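Local coordinates for protein endoglucanase A (Clostridium longisporum, PDB 6Q1I) that hydrolyses internal beta-1,4-glucosidic linkages in cellulose, lichenan and cereal beta-glucans, with this chain forming its family 5 catalytic domain, at residues T293-T305 with F342-V356. Numbering follows the deposited sequence.
Sequences TSSRAELAEYYVT and FSDIKDALIRGYKNV
Glu301 reaches across to the far helix and is gripped at both carboxylate oxygens. NE of Arg351 donates to OE1 of Glu301 at 2.9 Å, nearly straight, and forms a salt bridge; the acceptor lies in the guanidinium plane, but the donor stands well above the carboxylate plane. OE2 of Glu301, through its anti lone pair, takes an equally short bond from ND2 of Asn355, whose other N-H goes to OG1 of Thr305, also at 2.9 Å. One amide nitrogen thus ties together two side chains a helical turn apart. With CG anti to the backbone N (chi1 -178°) and the chain extended beyond it, Glu301 lies as a knob among Ala348, Arg351, Gly352 and Asn355.

At the other end, CD1 of Ile345 sits over the centre of the Arg296 guanidinium, 3.3 Å from CZ. NH1 of that same group stands over the Phe342 ring, a cation-pi contact with the two planes 75° apart. Small residues let the backbones close in between: the helix axes approach to 7.3 Å, crossing at -24°, and CB of Ala348 rests 3.2 Å from O of Ala297. These are the helices that follow the seventh and eighth strands of the (beta/alpha)8 barrel, neighbours running the same way on its outer wall.

Toward the barrel, CB of Ala300 packs on CD2 of Leu349, and CG2 of Val304 meets that same CD2 at 3.6 Å. Behind this layer stand Phe285 and Trp316 of the last two strands, while NH2 of Arg296 is hydrogen-bonded to O of Ser287.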
loop_
_atom_site.group_PDB
_atom_site.type_symbol
_atom_site.label_atom_id
_atom_site.label_comp_id
_atom_site.label_asym_id
_atom_site.label_seq_id
_atom_site.Cartn_x
_atom_site.Cartn_y
_atom_site.Cartn_z
ATOM N N THR A 293 -11.984 7.193 19.931
ATOM C CA THR A 293 -12.673 7.147 18.646
ATOM C C THR A 293 -13.045 8.534 18.133
ATOM O O THR A 293 -12.999 8.779 16.921
ATOM C CB THR A 293 -13.907 6.246 18.773
ATOM O OG1 THR A 293 -13.490 4.937 19.183
ATOM C CG2 THR A 293 -14.658 6.142 17.447
ATOM N N SER A 294 -13.439 9.454 19.018
ATOM C CA SER A 294 -13.833 10.788 18.566
ATOM C C SER A 294 -12.688 11.478 17.830
ATOM O O SER A 294 -12.880 12.063 16.754
ATOM C CB SER A 294 -14.280 11.652 19.750
ATOM O OG SER A 294 -15.400 11.107 20.416
ATOM N N SER A 295 -11.484 11.425 18.405
ATOM C CA SER A 295 -10.328 12.048 17.770
ATOM C C SER A 295 -9.920 11.302 16.509
ATOM O O SER A 295 -9.543 11.926 15.508
ATOM C CB SER A 295 -9.147 12.095 18.738
ATOM O OG SER A 295 -9.320 13.112 19.704
ATOM N N ARG A 296 -9.972 9.967 16.536
ATOM C CA ARG A 296 -9.631 9.199 15.342
ATOM C C ARG A 296 -10.574 9.528 14.193
ATOM O O ARG A 296 -10.148 9.625 13.036
ATOM C CB ARG A 296 -9.673 7.702 15.648
ATOM C CG ARG A 296 -8.631 7.232 16.640
ATOM C CD ARG A 296 -8.828 5.771 16.967
ATOM N NE ARG A 296 -8.515 4.906 15.834
ATOM C CZ ARG A 296 -8.952 3.659 15.702
ATOM N NH1 ARG A 296 -9.733 3.125 16.632
ATOM N NH2 ARG A 296 -8.599 2.939 14.647
ATOM N N ALA A 297 -11.859 9.709 14.490
ATOM C CA ALA A 297 -12.820 10.050 13.449
ATOM C C ALA A 297 -12.586 11.458 12.913
ATOM O O ALA A 297 -12.719 11.691 11.709
ATOM C CB ALA A 297 -14.247 9.909 13.980
ATOM N N GLU A 298 -12.278 12.418 13.793
ATOM C CA GLU A 298 -11.951 13.763 13.330
ATOM C C GLU A 298 -10.764 13.735 12.376
ATOM O O GLU A 298 -10.794 14.354 11.310
ATOM C CB GLU A 298 -11.655 14.675 14.521
ATOM C CG GLU A 298 -12.886 15.157 15.264
ATOM C CD GLU A 298 -12.595 16.346 16.159
ATOM O OE1 GLU A 298 -13.090 16.368 17.303
ATOM O OE2 GLU A 298 -11.868 17.260 15.716
ATOM N N LEU A 299 -9.704 13.022 12.753
ATOM C CA LEU A 299 -8.536 12.919 11.887
ATOM C C LEU A 299 -8.886 12.244 10.568
ATOM O O LEU A 299 -8.494 12.719 9.499
ATOM C CB LEU A 299 -7.426 12.151 12.605
ATOM C CG LEU A 299 -6.216 11.784 11.747
ATOM C CD1 LEU A 299 -5.529 13.031 11.196
ATOM C CD2 LEU A 299 -5.228 10.954 12.546
ATOM N N ALA A 300 -9.644 11.145 10.625
ATOM C CA ALA A 300 -10.006 10.420 9.410
ATOM C C ALA A 300 -10.720 11.328 8.415
ATOM O O ALA A 300 -10.387 11.344 7.224
ATOM C CB ALA A 300 -10.890 9.222 9.768
ATOM N N GLU A 301 -11.713 12.086 8.878
ATOM C CA GLU A 301 -12.451 12.941 7.956
ATOM C C GLU A 301 -11.556 14.039 7.402
ATOM O O GLU A 301 -11.552 14.304 6.195
ATOM C CB GLU A 301 -13.677 13.574 8.617
ATOM C CG GLU A 301 -14.439 14.428 7.600
ATOM C CD GLU A 301 -15.621 15.182 8.161
ATOM O OE1 GLU A 301 -15.974 14.980 9.338
ATOM O OE2 GLU A 301 -16.205 15.980 7.399
ATOM N N TYR A 302 -10.793 14.697 8.273
ATOM C CA TYR A 302 -9.979 15.814 7.814
ATOM C C TYR A 302 -8.918 15.336 6.835
ATOM O O TYR A 302 -8.680 15.970 5.800
ATOM C CB TYR A 302 -9.328 16.525 8.997
ATOM C CG TYR A 302 -8.756 17.856 8.584
ATOM C CD1 TYR A 302 -9.531 19.008 8.659
ATOM C CD2 TYR A 302 -7.469 17.967 8.073
ATOM C CE1 TYR A 302 -9.037 20.220 8.261
ATOM C CE2 TYR A 302 -6.966 19.191 7.676
ATOM C CZ TYR A 302 -7.764 20.307 7.768
ATOM O OH TYR A 302 -7.303 21.541 7.380
ATOM N N TYR A 303 -8.283 14.206 7.144
ATOM C CA TYR A 303 -7.242 13.652 6.288
ATOM C C TYR A 303 -7.777 13.356 4.895
ATOM O O TYR A 303 -7.187 13.775 3.894
ATOM C CB TYR A 303 -6.696 12.394 6.965
ATOM C CG TYR A 303 -5.382 11.829 6.463
ATOM C CD1 TYR A 303 -5.199 11.466 5.129
ATOM C CD2 TYR A 303 -4.341 11.579 7.349
ATOM C CE1 TYR A 303 -4.014 10.914 4.693
ATOM C CE2 TYR A 303 -3.153 11.009 6.919
ATOM C CZ TYR A 303 -2.990 10.693 5.588
ATOM O OH TYR A 303 -1.813 10.131 5.134
ATOM N N VAL A 304 -8.894 12.634 4.804
ATOM C CA VAL A 304 -9.436 12.290 3.493
ATOM C C VAL A 304 -9.859 13.543 2.735
ATOM O O VAL A 304 -9.609 13.662 1.534
ATOM C CB VAL A 304 -10.585 11.271 3.617
ATOM C CG1 VAL A 304 -11.204 11.023 2.263
ATOM C CG2 VAL A 304 -10.083 9.968 4.214
ATOM N N THR A 305 -10.519 14.487 3.409
ATOM C CA THR A 305 -10.930 15.720 2.738
ATOM C C THR A 305 -9.719 16.469 2.198
ATOM O O THR A 305 -9.695 16.885 1.037
ATOM C CB THR A 305 -11.712 16.629 3.694
ATOM O OG1 THR A 305 -12.879 15.959 4.183
ATOM C CG2 THR A 305 -12.159 17.899 2.983
ATOM N N PHE A 342 -15.454 0.141 14.430
ATOM C CA PHE A 342 -15.641 1.572 14.686
ATOM C C PHE A 342 -16.407 2.177 13.506
ATOM O O PHE A 342 -15.828 2.747 12.576
ATOM C CB PHE A 342 -14.294 2.276 14.909
ATOM C CG PHE A 342 -13.529 1.724 16.069
ATOM C CD1 PHE A 342 -13.874 2.080 17.360
ATOM C CD2 PHE A 342 -12.485 0.830 15.881
ATOM C CE1 PHE A 342 -13.200 1.560 18.442
ATOM C CE2 PHE A 342 -11.805 0.301 16.964
ATOM C CZ PHE A 342 -12.166 0.672 18.247
ATOM N N SER A 343 -17.735 2.058 13.543
ATOM C CA SER A 343 -18.541 2.628 12.471
ATOM C C SER A 343 -18.325 4.132 12.349
ATOM O O SER A 343 -18.416 4.671 11.244
ATOM C CB SER A 343 -20.022 2.297 12.675
ATOM O OG SER A 343 -20.501 2.848 13.882
ATOM N N ASP A 344 -18.035 4.824 13.464
ATOM C CA ASP A 344 -17.841 6.271 13.390
ATOM C C ASP A 344 -16.609 6.630 12.564
ATOM O O ASP A 344 -16.586 7.679 11.906
ATOM C CB ASP A 344 -17.705 6.887 14.790
ATOM C CG ASP A 344 -19.014 6.912 15.578
ATOM O OD1 ASP A 344 -20.104 6.780 14.987
ATOM O OD2 ASP A 344 -18.932 7.090 16.810
ATOM N N ILE A 345 -15.568 5.800 12.607
ATOM C CA ILE A 345 -14.368 6.078 11.818
ATOM C C ILE A 345 -14.622 5.785 10.344
ATOM O O ILE A 345 -14.267 6.580 9.467
ATOM C CB ILE A 345 -13.143 5.322 12.365
ATOM C CG1 ILE A 345 -12.862 5.735 13.811
ATOM C CG2 ILE A 345 -11.915 5.573 11.471
ATOM C CD1 ILE A 345 -11.796 4.897 14.501
ATOM N N LYS A 346 -15.250 4.645 10.047
ATOM C CA LYS A 346 -15.663 4.365 8.673
ATOM C C LYS A 346 -16.521 5.500 8.123
ATOM O O LYS A 346 -16.306 5.975 7.004
ATOM C CB LYS A 346 -16.397 3.023 8.619
ATOM C CG LYS A 346 -16.990 2.658 7.269
ATOM C CD LYS A 346 -18.431 3.159 7.074
ATOM C CE LYS A 346 -19.404 2.476 8.025
ATOM N NZ LYS A 346 -20.817 2.865 7.764
ATOM N N ASP A 347 -17.505 5.950 8.905
ATOM C CA ASP A 347 -18.385 7.019 8.446
ATOM C C ASP A 347 -17.597 8.290 8.165
ATOM O O ASP A 347 -17.886 9.000 7.199
ATOM C CB ASP A 347 -19.477 7.301 9.483
ATOM C CG ASP A 347 -20.563 6.244 9.505
ATOM O OD1 ASP A 347 -20.650 5.430 8.554
ATOM O OD2 ASP A 347 -21.333 6.237 10.492
ATOM N N ALA A 348 -16.595 8.587 9.000
ATOM C CA ALA A 348 -15.782 9.787 8.812
ATOM C C ALA A 348 -14.943 9.712 7.538
ATOM O O ALA A 348 -14.783 10.717 6.833
ATOM C CB ALA A 348 -14.889 9.997 10.033
ATOM N N LEU A 349 -14.395 8.534 7.232
ATOM C CA LEU A 349 -13.618 8.366 6.007
ATOM C C LEU A 349 -14.471 8.644 4.779
ATOM O O LEU A 349 -14.049 9.352 3.855
ATOM C CB LEU A 349 -13.063 6.944 5.954
ATOM C CG LEU A 349 -11.956 6.589 6.942
ATOM C CD1 LEU A 349 -11.715 5.083 6.952
ATOM C CD2 LEU A 349 -10.665 7.322 6.620
ATOM N N ILE A 350 -15.668 8.064 4.739
ATOM C CA ILE A 350 -16.530 8.224 3.578
ATOM C C ILE A 350 -17.044 9.656 3.508
ATOM O O ILE A 350 -17.159 10.233 2.422
ATOM C CB ILE A 350 -17.667 7.181 3.605
ATOM C CG1 ILE A 350 -17.112 5.744 3.680
ATOM C CG2 ILE A 350 -18.580 7.358 2.393
ATOM C CD1 ILE A 350 -16.125 5.395 2.583
ATOM N N ARG A 351 -17.365 10.248 4.662
ATOM C CA ARG A 351 -17.787 11.645 4.696
ATOM C C ARG A 351 -16.693 12.559 4.148
ATOM O O ARG A 351 -16.984 13.505 3.406
ATOM C CB ARG A 351 -18.166 12.029 6.129
ATOM C CG ARG A 351 -18.628 13.455 6.296
ATOM C CD ARG A 351 -19.252 13.680 7.664
ATOM N NE ARG A 351 -18.345 13.435 8.786
ATOM C CZ ARG A 351 -18.463 12.440 9.667
ATOM N NH1 ARG A 351 -19.448 11.555 9.598
ATOM N NH2 ARG A 351 -17.586 12.347 10.647
ATOM N N GLY A 352 -15.429 12.282 4.480
ATOM C CA GLY A 352 -14.347 13.100 3.952
ATOM C C GLY A 352 -14.244 13.012 2.441
ATOM O O GLY A 352 -13.989 14.013 1.766
ATOM N N TYR A 353 -14.461 11.815 1.889
ATOM C CA TYR A 353 -14.499 11.656 0.440
ATOM C C TYR A 353 -15.661 12.440 -0.167
ATOM O O TYR A 353 -15.488 13.184 -1.141
ATOM C CB TYR A 353 -14.589 10.164 0.083
ATOM C CG TYR A 353 -14.873 9.952 -1.380
ATOM C CD1 TYR A 353 -13.879 10.123 -2.334
ATOM C CD2 TYR A 353 -16.147 9.644 -1.817
ATOM C CE1 TYR A 353 -14.142 9.975 -3.680
ATOM C CE2 TYR A 353 -16.425 9.491 -3.161
ATOM C CZ TYR A 353 -15.418 9.665 -4.089
ATOM O OH TYR A 353 -15.685 9.532 -5.433
ATOM N N LYS A 354 -16.854 12.306 0.416
ATOM C CA LYS A 354 -18.037 12.982 -0.107
ATOM C C LYS A 354 -17.988 14.493 0.079
ATOM O O LYS A 354 -18.705 15.218 -0.619
ATOM C CB LYS A 354 -19.284 12.400 0.558
ATOM C CG LYS A 354 -19.603 10.976 0.124
ATOM C CD LYS A 354 -19.820 10.848 -1.380
ATOM C CE LYS A 354 -20.929 11.755 -1.901
ATOM N NZ LYS A 354 -21.017 11.692 -3.386
ATOM N N ASN A 355 -17.173 14.990 1.009
ATOM C CA ASN A 355 -16.987 16.430 1.121
ATOM C C ASN A 355 -16.441 17.007 -0.174
ATOM O O ASN A 355 -16.703 18.170 -0.501
ATOM C CB ASN A 355 -15.993 16.755 2.240
ATOM C CG ASN A 355 -16.578 16.591 3.628
ATOM O OD1 ASN A 355 -17.794 16.617 3.818
ATOM N ND2 ASN A 355 -15.700 16.458 4.618
ATOM N N VAL A 356 -15.668 16.215 -0.910
ATOM C CA VAL A 356 -14.998 16.666 -2.120
ATOM C C VAL A 356 -15.717 16.185 -3.370
ATOM O O VAL A 356 -15.806 16.915 -4.359
ATOM C CB VAL A 356 -13.533 16.175 -2.098
ATOM C CG1 VAL A 356 -12.812 16.609 -3.362
ATOM C CG2 VAL A 356 -12.817 16.701 -0.846
HETATM O O HOH W 1 -16.872 9.028 18.078
#